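Local coordinates for protein CmeC (Campylobacter jejuni, PDB 4MT4) that probably serves as the outer membrane channel of an efflux system, a trimeric member of the outer membrane factor family, at residues B[171-176]-B[216-221]; B[227-232]-B[245-250]. All blocks are in the same frame, centred on the assembly; numbering follows the deposited sequence.

Contact 1 (B[171-176]-B[216-221]); sequences ENENAL and LQYNEA
Leu-176 and Ala-221 form the apolar centre of this contact between helices 129-195 and 201-236, CD1 of the leucine lying 3.6 Å from CB of the alanine. The other methyl of Leu-176 serves a different neighbour: CD2 rests 3.7 Å from CB of Gln-217, the two side chains crossing at about a right angle. Ala-221 also abuts the backbone of the opposite helix, its CB 3.7 Å from CA of Glu-173, and the short side chain lets the CA atoms of this pair come within 4.9 Å.

The tyrosine ring makes the second group, against backbone carbonyls and the Glu-173 methylene. Carried away from its own backbone N by a chi1 of -173°, the ring of Tyr-218 lies against the 171-176 backbone; Leu-176 O stands 3.7 Å above one ring face, offset toward the rim. Glu-173 O approaches CE1 obliquely at 3.4 Å, and the aliphatic CG of Glu-173 packs on the same carbon. The carboxylate and ring planes are 50° apart, and Lys-222 makes a cation-pi contact with the ring.

Polar ends bond outside the pair: Asn-172 to Asn-429 and Asn-430 of helix 411-445, Gln-217 OE1 to Ser-213 OG. The helices run antiparallel at 156°, with short-segment axes 8.7 Å apart. Methyl, methylene and ring packing thus joins them here, consistent with the coiled coil predicted for 204-238.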
loop_
_atom_site.group_PDB
_atom_site.type_symbol
_atom_site.label_atom_id
_atom_site.label_comp_id
_atom_site.label_asym_id
_atom_site.label_seq_id
_atom_site.Cartn_x
_atom_site.Cartn_y
_atom_site.Cartn_z
ATOM N N GLU B 171 21.609 -3.043 -24.786
ATOM C CA GLU B 171 22.644 -4.004 -25.157
ATOM C C GLU B 171 22.053 -5.313 -25.665
ATOM O O GLU B 171 22.509 -5.858 -26.670
ATOM C CB GLU B 171 23.565 -4.274 -23.967
ATOM C CG GLU B 171 24.529 -3.138 -23.660
ATOM C CD GLU B 171 25.624 -3.011 -24.700
ATOM O OE1 GLU B 171 26.534 -3.866 -24.711
ATOM O OE2 GLU B 171 25.571 -2.061 -25.509
ATOM N N ASN B 172 21.040 -5.817 -24.967
ATOM C CA ASN B 172 20.377 -7.047 -25.379
ATOM C C ASN B 172 19.600 -6.860 -26.678
ATOM O O ASN B 172 19.521 -7.775 -27.500
ATOM C CB ASN B 172 19.441 -7.551 -24.278
ATOM C CG ASN B 172 20.192 -8.131 -23.096
ATOM O OD1 ASN B 172 21.367 -8.476 -23.202
ATOM N ND2 ASN B 172 19.509 -8.248 -21.963
ATOM N N GLU B 173 19.033 -5.672 -26.862
ATOM C CA GLU B 173 18.295 -5.359 -28.080
ATOM C C GLU B 173 19.226 -5.279 -29.286
ATOM O O GLU B 173 18.896 -5.761 -30.370
ATOM C CB GLU B 173 17.532 -4.044 -27.924
ATOM C CG GLU B 173 16.831 -3.586 -29.193
ATOM C CD GLU B 173 16.236 -2.202 -29.060
ATOM O OE1 GLU B 173 16.200 -1.682 -27.927
ATOM O OE2 GLU B 173 15.813 -1.632 -30.087
ATOM N N ASN B 174 20.391 -4.669 -29.088
ATOM C CA ASN B 174 21.373 -4.528 -30.155
ATOM C C ASN B 174 21.992 -5.871 -30.525
ATOM O O ASN B 174 22.292 -6.129 -31.689
ATOM C CB ASN B 174 22.466 -3.540 -29.747
ATOM C CG ASN B 174 22.881 -2.629 -30.885
ATOM O OD1 ASN B 174 23.687 -3.005 -31.737
ATOM N ND2 ASN B 174 22.334 -1.419 -30.902
ATOM N N ALA B 175 22.184 -6.722 -29.521
ATOM C CA ALA B 175 22.718 -8.061 -29.741
ATOM C C ALA B 175 21.708 -8.913 -30.498
ATOM O O ALA B 175 22.073 -9.722 -31.350
ATOM C CB ALA B 175 23.083 -8.714 -28.417
ATOM N N LEU B 176 20.434 -8.722 -30.178
ATOM C CA LEU B 176 19.359 -9.449 -30.837
ATOM C C LEU B 176 19.037 -8.845 -32.202
ATOM O O LEU B 176 18.380 -9.477 -33.029
ATOM C CB LEU B 176 18.112 -9.474 -29.950
ATOM C CG LEU B 176 18.085 -10.605 -28.917
ATOM C CD1 LEU B 176 17.159 -10.278 -27.761
ATOM C CD2 LEU B 176 17.654 -11.895 -29.588
ATOM N N LEU B 216 11.032 -12.717 -33.264
ATOM C CA LEU B 216 10.177 -12.685 -32.085
ATOM C C LEU B 216 10.965 -12.248 -30.854
ATOM O O LEU B 216 10.507 -11.415 -30.073
ATOM C CB LEU B 216 9.544 -14.057 -31.848
ATOM C CG LEU B 216 8.629 -14.193 -30.631
ATOM C CD1 LEU B 216 7.485 -13.194 -30.706
ATOM C CD2 LEU B 216 8.101 -15.614 -30.517
ATOM N N GLN B 217 12.157 -12.816 -30.692
ATOM C CA GLN B 217 13.036 -12.468 -29.580
ATOM C C GLN B 217 13.496 -11.019 -29.685
ATOM O O GLN B 217 13.647 -10.331 -28.677
ATOM C CB GLN B 217 14.250 -13.397 -29.541
ATOM C CG GLN B 217 13.914 -14.848 -29.254
ATOM C CD GLN B 217 15.094 -15.774 -29.476
ATOM O OE1 GLN B 217 15.004 -16.740 -30.236
ATOM N NE2 GLN B 217 16.207 -15.485 -28.814
ATOM N N TYR B 218 13.711 -10.566 -30.914
ATOM C CA TYR B 218 14.148 -9.200 -31.178
ATOM C C TYR B 218 13.114 -8.187 -30.682
ATOM O O TYR B 218 13.451 -7.267 -29.935
ATOM C CB TYR B 218 14.408 -9.013 -32.677
ATOM C CG TYR B 218 15.018 -7.679 -33.065
ATOM C CD1 TYR B 218 15.633 -6.865 -32.121
ATOM C CD2 TYR B 218 14.974 -7.236 -34.381
ATOM C CE1 TYR B 218 16.184 -5.647 -32.478
ATOM C CE2 TYR B 218 15.521 -6.025 -34.747
ATOM C CZ TYR B 218 16.127 -5.234 -33.794
ATOM O OH TYR B 218 16.672 -4.024 -34.157
ATOM N N ASN B 219 11.862 -8.363 -31.091
ATOM C CA ASN B 219 10.793 -7.440 -30.712
ATOM C C ASN B 219 10.488 -7.461 -29.217
ATOM O O ASN B 219 10.008 -6.474 -28.661
ATOM C CB ASN B 219 9.526 -7.750 -31.507
ATOM C CG ASN B 219 9.602 -7.255 -32.939
ATOM O OD1 ASN B 219 10.094 -6.157 -33.200
ATOM N ND2 ASN B 219 9.119 -8.063 -33.874
ATOM N N GLU B 220 10.763 -8.590 -28.571
ATOM C CA GLU B 220 10.626 -8.689 -27.122
ATOM C C GLU B 220 11.656 -7.801 -26.440
ATOM O O GLU B 220 11.374 -7.167 -25.424
ATOM C CB GLU B 220 10.784 -10.136 -26.655
ATOM C CG GLU B 220 9.471 -10.884 -26.496
ATOM C CD GLU B 220 8.617 -10.321 -25.376
ATOM O OE1 GLU B 220 9.182 -9.921 -24.336
ATOM O OE2 GLU B 220 7.379 -10.275 -25.536
ATOM N N ALA B 221 12.853 -7.760 -27.014
ATOM C CA ALA B 221 13.938 -6.942 -26.485
ATOM C C ALA B 221 13.630 -5.457 -26.635
ATOM O O ALA B 221 13.937 -4.661 -25.750
ATOM C CB ALA B 221 15.242 -7.284 -27.176
#

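Contact 2 (B[227-232]-B[245-250]); sequences NYLKAL and YKNQSY
Leu-229 and Leu-232, one helical turn apart on helix 201-236, both point toward the returning chain at 245-250 and meet it through their methyl groups. The two branches of Leu-229 divide between successive residues. CD1 lies 3.6 Å from Asn-247 OD1, an apolar methyl beside an amide oxygen, whereas CD2 approaches CB of Gln-248 at 4.1 Å. Leu-229 crosses both partners at a slant, and its chi1 of -136°, off the staggered values, accompanies this split of one methyl to each residue.

Leu-232 meets Gln-248 at about a right angle. Its CD2 is 3.7 Å from CG of the glutamine and 3.8 Å from OE1, so the methyl lies against both the aliphatic portion and the amide. Gln-248 starts extended, with CG opposite the backbone N, then bends at chi2 (65°). This bend brings the amide to the following residue, where NE2 donates to Ser-249 O at 2.8 Å. The N-H...O angle is 139°, a bent bond; the donor lies in the carbonyl plane, but the acceptor is tilted out of the glutamine amide plane. The bond helps fix the rotation of the amide beside Leu-232.

Polar anchoring comes from the surroundings: Asn-247 O accepts from Lys-233 NZ, and Lys-246 O from Arg-370 of the second subunit. Further on, Tyr-250 stacks on Tyr-170 of helix 129-195. With only 172 Å² buried, this is a modest helix-to-loop contact: after helix 240-245 the chain doubles back across the C-terminal part of helix 201-236, consistent with the equatorial domain that surrounds the alpha-helical barrel in outer membrane factors such as TolC.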
loop_
_atom_site.group_PDB
_atom_site.type_symbol
_atom_site.label_atom_id
_atom_site.label_comp_id
_atom_site.label_asym_id
_atom_site.label_seq_id
_atom_site.Cartn_x
_atom_site.Cartn_y
_atom_site.Cartn_z
ATOM N N ASN B 227 10.057 -0.448 -21.899
ATOM C CA ASN B 227 9.535 -0.493 -20.538
ATOM C C ASN B 227 10.423 0.265 -19.559
ATOM O O ASN B 227 9.931 0.941 -18.655
ATOM C CB ASN B 227 9.375 -1.941 -20.074
ATOM C CG ASN B 227 8.750 -2.046 -18.694
ATOM O OD1 ASN B 227 7.535 -1.919 -18.542
ATOM N ND2 ASN B 227 9.577 -2.281 -17.683
ATOM N N TYR B 228 11.734 0.144 -19.745
ATOM C CA TYR B 228 12.696 0.806 -18.873
ATOM C C TYR B 228 12.953 2.240 -19.317
ATOM O O TYR B 228 13.400 3.070 -18.527
ATOM C CB TYR B 228 14.007 0.021 -18.826
ATOM C CG TYR B 228 13.932 -1.225 -17.974
ATOM C CD1 TYR B 228 13.821 -1.138 -16.592
ATOM C CD2 TYR B 228 13.975 -2.489 -18.549
ATOM C CE1 TYR B 228 13.753 -2.272 -15.806
ATOM C CE2 TYR B 228 13.909 -3.631 -17.769
ATOM C CZ TYR B 228 13.797 -3.514 -16.399
ATOM O OH TYR B 228 13.730 -4.644 -15.615
ATOM N N LEU B 229 12.674 2.528 -20.585
ATOM C CA LEU B 229 12.763 3.893 -21.083
ATOM C C LEU B 229 11.656 4.723 -20.445
ATOM O O LEU B 229 11.895 5.836 -19.973
ATOM C CB LEU B 229 12.655 3.936 -22.608
ATOM C CG LEU B 229 13.641 4.849 -23.346
ATOM C CD1 LEU B 229 13.154 5.142 -24.757
ATOM C CD2 LEU B 229 13.897 6.143 -22.583
ATOM N N LYS B 230 10.447 4.168 -20.435
ATOM C CA LYS B 230 9.308 4.803 -19.784
ATOM C C LYS B 230 9.584 5.044 -18.305
ATOM O O LYS B 230 9.291 6.114 -17.775
ATOM C CB LYS B 230 8.052 3.942 -19.940
ATOM C CG LYS B 230 6.949 4.267 -18.940
ATOM C CD LYS B 230 5.926 3.145 -18.848
ATOM C CE LYS B 230 4.950 3.378 -17.705
ATOM N NZ LYS B 230 3.993 2.247 -17.546
ATOM N N ALA B 231 10.153 4.036 -17.650
ATOM C CA ALA B 231 10.466 4.112 -16.227
ATOM C C ALA B 231 11.450 5.238 -15.925
ATOM O O ALA B 231 11.338 5.911 -14.903
ATOM C CB ALA B 231 11.018 2.782 -15.738
ATOM N N LEU B 232 12.407 5.446 -16.821
ATOM C CA LEU B 232 13.413 6.483 -16.623
ATOM C C LEU B 232 12.830 7.876 -16.866
ATOM O O LEU B 232 13.186 8.834 -16.177
ATOM C CB LEU B 232 14.615 6.246 -17.539
ATOM C CG LEU B 232 15.814 7.165 -17.299
ATOM C CD1 LEU B 232 16.369 6.956 -15.898
ATOM C CD2 LEU B 232 16.892 6.949 -18.350
ATOM N N TYR B 245 8.288 11.162 -26.984
ATOM C CA TYR B 245 8.987 10.879 -28.234
ATOM C C TYR B 245 10.501 10.685 -28.117
ATOM O O TYR B 245 11.100 9.992 -28.939
ATOM C CB TYR B 245 8.697 11.996 -29.242
ATOM C CG TYR B 245 7.220 12.247 -29.453
ATOM C CD1 TYR B 245 6.416 11.297 -30.075
ATOM C CD2 TYR B 245 6.629 13.430 -29.031
ATOM C CE1 TYR B 245 5.066 11.522 -30.267
ATOM C CE2 TYR B 245 5.279 13.663 -29.220
ATOM C CZ TYR B 245 4.502 12.706 -29.839
ATOM O OH TYR B 245 3.159 12.931 -30.030
ATOM N N LYS B 246 11.123 11.286 -27.110
ATOM C CA LYS B 246 12.581 11.242 -27.009
ATOM C C LYS B 246 13.116 9.931 -26.431
ATOM O O LYS B 246 12.378 9.150 -25.833
ATOM C CB LYS B 246 13.090 12.411 -26.169
ATOM C CG LYS B 246 12.978 13.758 -26.856
ATOM C CD LYS B 246 13.936 14.762 -26.242
ATOM C CE LYS B 246 14.021 16.025 -27.082
ATOM N NZ LYS B 246 15.312 16.735 -26.873
ATOM N N ASN B 247 14.413 9.704 -26.624
ATOM C CA ASN B 247 15.087 8.531 -26.081
ATOM C C ASN B 247 16.150 8.928 -25.063
ATOM O O ASN B 247 16.140 10.045 -24.548
ATOM C CB ASN B 247 15.715 7.701 -27.201
ATOM C CG ASN B 247 14.701 7.253 -28.235
ATOM O OD1 ASN B 247 13.978 6.278 -28.031
ATOM N ND2 ASN B 247 14.647 7.963 -29.356
ATOM N N GLN B 248 17.073 8.015 -24.778
ATOM C CA GLN B 248 18.097 8.266 -23.771
ATOM C C GLN B 248 19.490 7.875 -24.253
ATOM O O GLN B 248 19.756 6.705 -24.534
ATOM C CB GLN B 248 17.765 7.515 -22.479
ATOM C CG GLN B 248 18.819 7.659 -21.391
ATOM C CD GLN B 248 18.946 9.081 -20.882
ATOM O OE1 GLN B 248 17.950 9.785 -20.717
ATOM N NE2 GLN B 248 20.177 9.513 -20.633
ATOM N N SER B 249 20.373 8.864 -24.351
ATOM C CA SER B 249 21.778 8.612 -24.645
ATOM C C SER B 249 22.422 7.929 -23.445
ATOM O O SER B 249 22.093 8.243 -22.302
ATOM C CB SER B 249 22.510 9.914 -24.976
ATOM O OG SER B 249 21.929 10.565 -26.093
ATOM N N TYR B 250 23.337 6.998 -23.697
ATOM C CA TYR B 250 23.924 6.225 -22.608
ATOM C C TYR B 250 25.373 5.817 -22.867
ATOM O O TYR B 250 25.945 6.120 -23.914
ATOM C CB TYR B 250 23.079 4.978 -22.339
ATOM C CG TYR B 250 23.051 3.993 -23.487
ATOM C CD1 TYR B 250 22.151 4.141 -24.534
ATOM C CD2 TYR B 250 23.924 2.913 -23.522
ATOM C CE1 TYR B 250 22.124 3.242 -25.584
ATOM C CE2 TYR B 250 23.905 2.011 -24.564
ATOM C CZ TYR B 250 23.004 2.180 -25.593
ATOM O OH TYR B 250 22.979 1.282 -26.637
#

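In the fold
Helix 201-236 supplies one segment to each contact: 216-221 packs against helix 129-195 in contact 1, and 227-232 meets the irregular chain at 245-250 in contact 2. The contact centres are 16 Å apart, and the nearest atoms come to about 4 Å without touching. Helix 129-195 links the two regions a second time, since it also touches the 245-250 chain just ahead of segment 171-176. Both contacts border the second subunit, contact 1 at Gln-382 and Asn-385 of that subunit. Their centres lie 33 and 22 Å from the chain centre, on the same side. Neither includes a residue of the lipid site at Cys-1 and 124-126.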